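Local coordinates for protein putative O-GlcNAcase nagJ (Clostridium perfringens, PDB 6PV5) that probably acts as a hexosaminidase of glycoside hydrolase family 84, with the catalytic barrel forming part of this chain, at residues D227-P239 / D280-M294. Residues are numbered along the deposited sequence; the frame is centred on the assembly and turned at random.
Sequences DPYHREKWREPYP and DFKALINKAETLYDM
K287 reaches from the helix into the loop and gives NZ to three backbone carbonyls. K287 NZ bonds Y229 O at 2.7 Å in the carbonyl plane, on a lone pair. NZ of K287 meets E236 O at 2.7 Å and W234 O at 2.9 Å from above their carbonyl planes. CG of K287 lies anti to the backbone N (chi1 -174°), and bends at chi2 and chi4 curl the chain round to these oxygens. This buried ammonium group thus spends its donors on main chain and ties three points of the loop to one side chain. Nearer the start of 280-294, R235 NE forms a salt bridge with D280 OD1 at 2.8 Å, above the carboxylate plane; NH2 adds weak bonds to both carboxylate oxygens. R235 NH1 pairs with D269, which also accepts from W234 NE1, and D280 OD2 receives K271 N. The indole of W234 lies over the guanidinium face, with CZ2 above its centre. CZ3 of W234 packs on L284 CB at 3.8 Å. A water donates to R235 O and A283 O and accepts from N286 ND2. M294 CE touches Y238 CB at 3.6 Å. The loop after the second barrel strand thus packs on the outer helix following the third, in the GH84 (beta/alpha)8 barrel.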
loop_
_atom_site.group_PDB
_atom_site.type_symbol
_atom_site.label_atom_id
_atom_site.label_comp_id
_atom_site.label_asym_id
_atom_site.label_seq_id
_atom_site.Cartn_x
_atom_site.Cartn_y
_atom_site.Cartn_z
ATOM N N ASP A 227 -8.579 -5.103 19.120
ATOM C CA ASP A 227 -9.991 -5.469 19.134
ATOM C C ASP A 227 -10.165 -6.898 19.663
ATOM O O ASP A 227 -9.935 -7.871 18.946
ATOM C CB ASP A 227 -10.690 -5.252 17.785
ATOM C CG ASP A 227 -12.158 -5.670 17.818
ATOM O OD1 ASP A 227 -12.569 -6.261 18.850
ATOM O OD2 ASP A 227 -12.888 -5.380 16.837
ATOM N N PRO A 228 -10.658 -7.079 20.909
ATOM C CA PRO A 228 -10.666 -8.399 21.542
ATOM C C PRO A 228 -11.534 -9.468 20.872
ATOM O O PRO A 228 -11.286 -10.649 21.080
ATOM C CB PRO A 228 -11.114 -8.098 22.986
ATOM C CG PRO A 228 -11.957 -6.846 22.850
ATOM C CD PRO A 228 -11.282 -6.042 21.755
ATOM N N TYR A 229 -12.512 -9.051 20.056
ATOM C CA TYR A 229 -13.458 -9.946 19.409
ATOM C C TYR A 229 -12.834 -10.587 18.172
ATOM O O TYR A 229 -13.441 -11.434 17.510
ATOM C CB TYR A 229 -14.757 -9.205 19.070
ATOM C CG TYR A 229 -15.491 -8.783 20.316
ATOM C CD1 TYR A 229 -15.306 -7.519 20.859
ATOM C CD2 TYR A 229 -16.293 -9.680 21.007
ATOM C CE1 TYR A 229 -15.935 -7.141 22.035
ATOM C CE2 TYR A 229 -16.928 -9.318 22.185
ATOM C CZ TYR A 229 -16.747 -8.045 22.700
ATOM O OH TYR A 229 -17.378 -7.674 23.851
ATOM N N HIS A 230 -11.616 -10.160 17.840
ATOM C CA HIS A 230 -10.918 -10.842 16.772
ATOM C C HIS A 230 -10.011 -11.905 17.392
ATOM O O HIS A 230 -9.564 -12.793 16.678
ATOM C CB HIS A 230 -10.249 -9.831 15.820
ATOM C CG HIS A 230 -8.764 -9.866 15.930
ATOM N ND1 HIS A 230 -8.103 -9.510 17.095
ATOM C CD2 HIS A 230 -7.819 -10.302 15.071
ATOM C CE1 HIS A 230 -6.809 -9.697 16.936
ATOM N NE2 HIS A 230 -6.613 -10.181 15.702
ATOM N N ARG A 231 -9.774 -11.831 18.718
ATOM C CA ARG A 231 -8.708 -12.598 19.357
ATOM C C ARG A 231 -9.073 -13.112 20.753
ATOM O O ARG A 231 -9.338 -14.300 20.920
ATOM C CB ARG A 231 -7.403 -11.797 19.432
ATOM C CG ARG A 231 -6.193 -12.625 19.848
ATOM C CD ARG A 231 -4.916 -11.828 20.047
ATOM N NE ARG A 231 -3.904 -12.717 20.604
ATOM C CZ ARG A 231 -3.570 -12.794 21.893
ATOM N NH1 ARG A 231 -2.645 -13.655 22.292
ATOM N NH2 ARG A 231 -4.156 -12.012 22.780
ATOM N N GLU A 232 -8.950 -12.262 21.785
ATOM C CA GLU A 232 -9.156 -12.718 23.156
ATOM C C GLU A 232 -10.573 -13.274 23.297
ATOM O O GLU A 232 -10.778 -14.316 23.916
ATOM C CB GLU A 232 -8.982 -11.595 24.178
ATOM C CG GLU A 232 -7.565 -11.448 24.704
ATOM C CD GLU A 232 -6.730 -10.382 24.007
ATOM O OE1 GLU A 232 -7.095 -9.972 22.876
ATOM O OE2 GLU A 232 -5.713 -9.962 24.601
ATOM N N LYS A 233 -11.538 -12.563 22.711
ATOM C CA LYS A 233 -12.932 -12.962 22.756
ATOM C C LYS A 233 -13.393 -13.434 21.378
ATOM O O LYS A 233 -14.463 -13.035 20.928
ATOM C CB LYS A 233 -13.784 -11.740 23.107
ATOM C CG LYS A 233 -13.516 -11.091 24.458
ATOM C CD LYS A 233 -14.524 -9.995 24.766
ATOM C CE LYS A 233 -14.106 -9.099 25.912
ATOM N NZ LYS A 233 -14.183 -9.786 27.223
ATOM N N TRP A 234 -12.590 -14.263 20.692
ATOM C CA TRP A 234 -12.941 -14.679 19.334
ATOM C C TRP A 234 -14.250 -15.468 19.294
ATOM O O TRP A 234 -14.932 -15.459 18.276
ATOM C CB TRP A 234 -11.827 -15.483 18.662
ATOM C CG TRP A 234 -11.497 -16.760 19.363
ATOM C CD1 TRP A 234 -10.617 -16.917 20.390
ATOM C CD2 TRP A 234 -12.034 -18.070 19.090
ATOM N NE1 TRP A 234 -10.548 -18.232 20.762
ATOM C CE2 TRP A 234 -11.406 -18.966 19.979
ATOM C CE3 TRP A 234 -12.978 -18.573 18.186
ATOM C CZ2 TRP A 234 -11.694 -20.331 20.000
ATOM C CZ3 TRP A 234 -13.248 -19.927 18.191
ATOM C CH2 TRP A 234 -12.621 -20.791 19.093
ATOM N N ARG A 235 -14.571 -16.170 20.382
ATOM C CA ARG A 235 -15.795 -16.959 20.429
ATOM C C ARG A 235 -17.033 -16.061 20.453
ATOM O O ARG A 235 -18.083 -16.458 19.954
ATOM C CB ARG A 235 -15.784 -17.882 21.648
ATOM C CG ARG A 235 -14.748 -18.989 21.562
ATOM C CD ARG A 235 -14.546 -19.481 22.976
ATOM N NE ARG A 235 -13.529 -20.518 23.094
ATOM C CZ ARG A 235 -12.249 -20.296 23.374
ATOM N NH1 ARG A 235 -11.811 -19.061 23.562
ATOM N NH2 ARG A 235 -11.411 -21.312 23.472
ATOM N N GLU A 236 -16.895 -14.843 21.003
ATOM C CA GLU A 236 -18.040 -14.003 21.319
ATOM C C GLU A 236 -18.450 -13.169 20.109
ATOM O O GLU A 236 -17.614 -12.577 19.433
ATOM C CB GLU A 236 -17.762 -13.132 22.544
ATOM C CG GLU A 236 -17.236 -13.906 23.741
ATOM C CD GLU A 236 -17.021 -13.083 25.008
ATOM O OE1 GLU A 236 -17.605 -11.962 25.110
ATOM O OE2 GLU A 236 -16.262 -13.551 25.895
ATOM N N PRO A 237 -19.760 -13.097 19.790
ATOM C CA PRO A 237 -20.237 -12.236 18.705
ATOM C C PRO A 237 -20.034 -10.762 19.053
ATOM O O PRO A 237 -19.782 -10.434 20.213
ATOM C CB PRO A 237 -21.732 -12.588 18.620
ATOM C CG PRO A 237 -22.080 -13.112 19.997
ATOM C CD PRO A 237 -20.839 -13.858 20.438
ATOM N N TYR A 238 -20.132 -9.879 18.049
ATOM C CA TYR A 238 -20.010 -8.455 18.329
ATOM C C TYR A 238 -21.221 -7.960 19.117
ATOM O O TYR A 238 -22.361 -8.156 18.690
ATOM C CB TYR A 238 -19.777 -7.620 17.066
ATOM C CG TYR A 238 -18.322 -7.493 16.686
ATOM C CD1 TYR A 238 -17.442 -6.705 17.420
ATOM C CD2 TYR A 238 -17.814 -8.197 15.604
ATOM C CE1 TYR A 238 -16.102 -6.606 17.074
ATOM C CE2 TYR A 238 -16.481 -8.104 15.242
ATOM C CZ TYR A 238 -15.622 -7.312 15.982
ATOM O OH TYR A 238 -14.314 -7.255 15.607
ATOM N N PRO A 239 -20.995 -7.306 20.282
ATOM C CA PRO A 239 -22.068 -6.679 21.062
ATOM C C PRO A 239 -22.980 -5.788 20.220
ATOM O O PRO A 239 -22.680 -5.491 19.066
ATOM C CB PRO A 239 -21.302 -5.796 22.058
ATOM C CG PRO A 239 -19.982 -6.513 22.259
ATOM C CD PRO A 239 -19.677 -7.155 20.923
ATOM N N ASP A 280 -15.050 -25.701 20.772
ATOM C CA ASP A 280 -14.290 -24.605 20.182
ATOM C C ASP A 280 -14.590 -24.511 18.693
ATOM O O ASP A 280 -14.813 -23.414 18.191
ATOM C CB ASP A 280 -12.806 -24.667 20.548
ATOM C CG ASP A 280 -12.528 -24.014 21.888
ATOM O OD1 ASP A 280 -13.399 -23.244 22.354
ATOM O OD2 ASP A 280 -11.454 -24.281 22.466
ATOM N N PHE A 281 -14.678 -25.663 18.008
ATOM C CA PHE A 281 -15.019 -25.639 16.591
ATOM C C PHE A 281 -16.424 -25.084 16.350
ATOM O O PHE A 281 -16.660 -24.397 15.351
ATOM C CB PHE A 281 -14.775 -26.989 15.895
ATOM C CG PHE A 281 -14.831 -26.830 14.398
ATOM C CD1 PHE A 281 -16.036 -26.903 13.722
ATOM C CD2 PHE A 281 -13.692 -26.484 13.680
ATOM C CE1 PHE A 281 -16.102 -26.680 12.353
ATOM C CE2 PHE A 281 -13.757 -26.255 12.314
ATOM C CZ PHE A 281 -14.963 -26.338 11.655
ATOM N N LYS A 282 -17.380 -25.416 17.235
ATOM C CA LYS A 282 -18.750 -24.927 17.083
ATOM C C LYS A 282 -18.782 -23.417 17.326
ATOM O O LYS A 282 -19.410 -22.663 16.578
ATOM C CB LYS A 282 -19.713 -25.702 17.996
ATOM N N ALA A 283 -18.056 -22.983 18.365
ATOM C CA ALA A 283 -17.845 -21.569 18.643
ATOM C C ALA A 283 -17.387 -20.843 17.375
ATOM O O ALA A 283 -17.976 -19.825 17.000
ATOM C CB ALA A 283 -16.860 -21.417 19.779
ATOM N N LEU A 284 -16.388 -21.424 16.687
ATOM C CA LEU A 284 -15.792 -20.826 15.502
ATOM C C LEU A 284 -16.838 -20.694 14.402
ATOM O O LEU A 284 -16.975 -19.629 13.787
ATOM C CB LEU A 284 -14.591 -21.667 15.050
ATOM C CG LEU A 284 -13.886 -21.242 13.756
ATOM C CD1 LEU A 284 -13.391 -19.799 13.827
ATOM C CD2 LEU A 284 -12.719 -22.182 13.466
ATOM N N ILE A 285 -17.592 -21.779 14.178
ATOM C CA ILE A 285 -18.624 -21.759 13.152
ATOM C C ILE A 285 -19.629 -20.661 13.490
ATOM O O ILE A 285 -20.023 -19.888 12.618
ATOM C CB ILE A 285 -19.288 -23.150 13.040
ATOM C CG1 ILE A 285 -18.338 -24.153 12.383
ATOM C CG2 ILE A 285 -20.641 -23.069 12.326
ATOM C CD1 ILE A 285 -18.102 -23.903 10.904
ATOM N N ASN A 286 -20.054 -20.622 14.757
ATOM C CA ASN A 286 -21.046 -19.645 15.192
ATOM C C ASN A 286 -20.557 -18.225 14.902
ATOM O O ASN A 286 -21.221 -17.479 14.180
ATOM C CB ASN A 286 -21.447 -19.808 16.661
ATOM C CG ASN A 286 -22.597 -18.900 17.064
ATOM O OD1 ASN A 286 -23.593 -18.765 16.343
ATOM N ND2 ASN A 286 -22.477 -18.272 18.224
ATOM N N LYS A 287 -19.390 -17.863 15.458
ATOM C CA LYS A 287 -18.807 -16.544 15.235
ATOM C C LYS A 287 -18.837 -16.198 13.752
ATOM O O LYS A 287 -19.278 -15.118 13.351
ATOM C CB LYS A 287 -17.379 -16.491 15.789
ATOM C CG LYS A 287 -16.726 -15.114 15.725
ATOM C CD LYS A 287 -17.610 -13.983 16.218
ATOM C CE LYS A 287 -16.846 -12.688 16.402
ATOM N NZ LYS A 287 -15.772 -12.848 17.411
ATOM N N ALA A 288 -18.397 -17.141 12.918
ATOM C CA ALA A 288 -18.350 -16.855 11.494
ATOM C C ALA A 288 -19.749 -16.575 10.948
ATOM O O ALA A 288 -19.887 -15.861 9.959
ATOM C CB ALA A 288 -17.670 -17.992 10.757
ATOM N N GLU A 289 -20.774 -17.186 11.559
ATOM C CA GLU A 289 -22.162 -17.057 11.108
ATOM C C GLU A 289 -22.678 -15.641 11.387
ATOM O O GLU A 289 -23.277 -15.003 10.518
ATOM C CB GLU A 289 -23.076 -18.078 11.804
ATOM C CG GLU A 289 -22.754 -19.535 11.508
ATOM C CD GLU A 289 -23.469 -20.156 10.318
ATOM O OE1 GLU A 289 -24.118 -19.410 9.555
ATOM O OE2 GLU A 289 -23.378 -21.395 10.162
ATOM N N THR A 290 -22.444 -15.178 12.620
ATOM C CA THR A 290 -22.621 -13.789 13.022
ATOM C C THR A 290 -22.086 -12.879 11.924
ATOM O O THR A 290 -22.830 -12.120 11.313
ATOM C CB THR A 290 -21.820 -13.509 14.296
ATOM O OG1 THR A 290 -22.244 -14.453 15.279
ATOM C CG2 THR A 290 -21.962 -12.094 14.810
ATOM N N LEU A 291 -20.784 -13.007 11.656
ATOM C CA LEU A 291 -20.093 -12.087 10.774
ATOM C C LEU A 291 -20.693 -12.189 9.380
ATOM O O LEU A 291 -20.782 -11.190 8.661
ATOM C CB LEU A 291 -18.608 -12.458 10.811
ATOM C CG LEU A 291 -17.982 -12.279 12.194
ATOM C CD1 LEU A 291 -16.868 -13.285 12.457
ATOM C CD2 LEU A 291 -17.506 -10.843 12.387
ATOM N N TYR A 292 -21.123 -13.407 9.013
ATOM C CA TYR A 292 -21.786 -13.575 7.730
ATOM C C TYR A 292 -23.052 -12.721 7.701
ATOM O O TYR A 292 -23.361 -12.118 6.674
ATOM C CB TYR A 292 -22.104 -15.042 7.411
ATOM C CG TYR A 292 -22.683 -15.220 6.028
ATOM C CD1 TYR A 292 -21.850 -15.335 4.930
ATOM C CD2 TYR A 292 -24.057 -15.244 5.808
ATOM C CE1 TYR A 292 -22.352 -15.484 3.652
ATOM C CE2 TYR A 292 -24.579 -15.393 4.530
ATOM C CZ TYR A 292 -23.722 -15.503 3.451
ATOM O OH TYR A 292 -24.184 -15.643 2.176
ATOM N N ASP A 293 -23.761 -12.695 8.837
ATOM C CA ASP A 293 -25.022 -11.974 8.973
ATOM C C ASP A 293 -24.799 -10.470 8.807
ATOM O O ASP A 293 -25.645 -9.795 8.216
ATOM C CB ASP A 293 -25.727 -12.294 10.298
ATOM C CG ASP A 293 -26.251 -13.721 10.375
ATOM O OD1 ASP A 293 -26.617 -14.273 9.312
ATOM O OD2 ASP A 293 -26.273 -14.279 11.494
ATOM N N MET A 294 -23.653 -9.967 9.309
ATOM C CA MET A 294 -23.286 -8.563 9.168
ATOM C C MET A 294 -22.955 -8.235 7.715
ATOM O O MET A 294 -22.987 -7.073 7.307
ATOM C CB MET A 294 -22.071 -8.222 10.022
ATOM C CG MET A 294 -22.320 -8.379 11.492
ATOM S SD MET A 294 -20.867 -7.793 12.368
ATOM C CE MET A 294 -21.028 -8.733 13.887
HETATM O O HOH W 1 -19.363 -18.457 18.813
#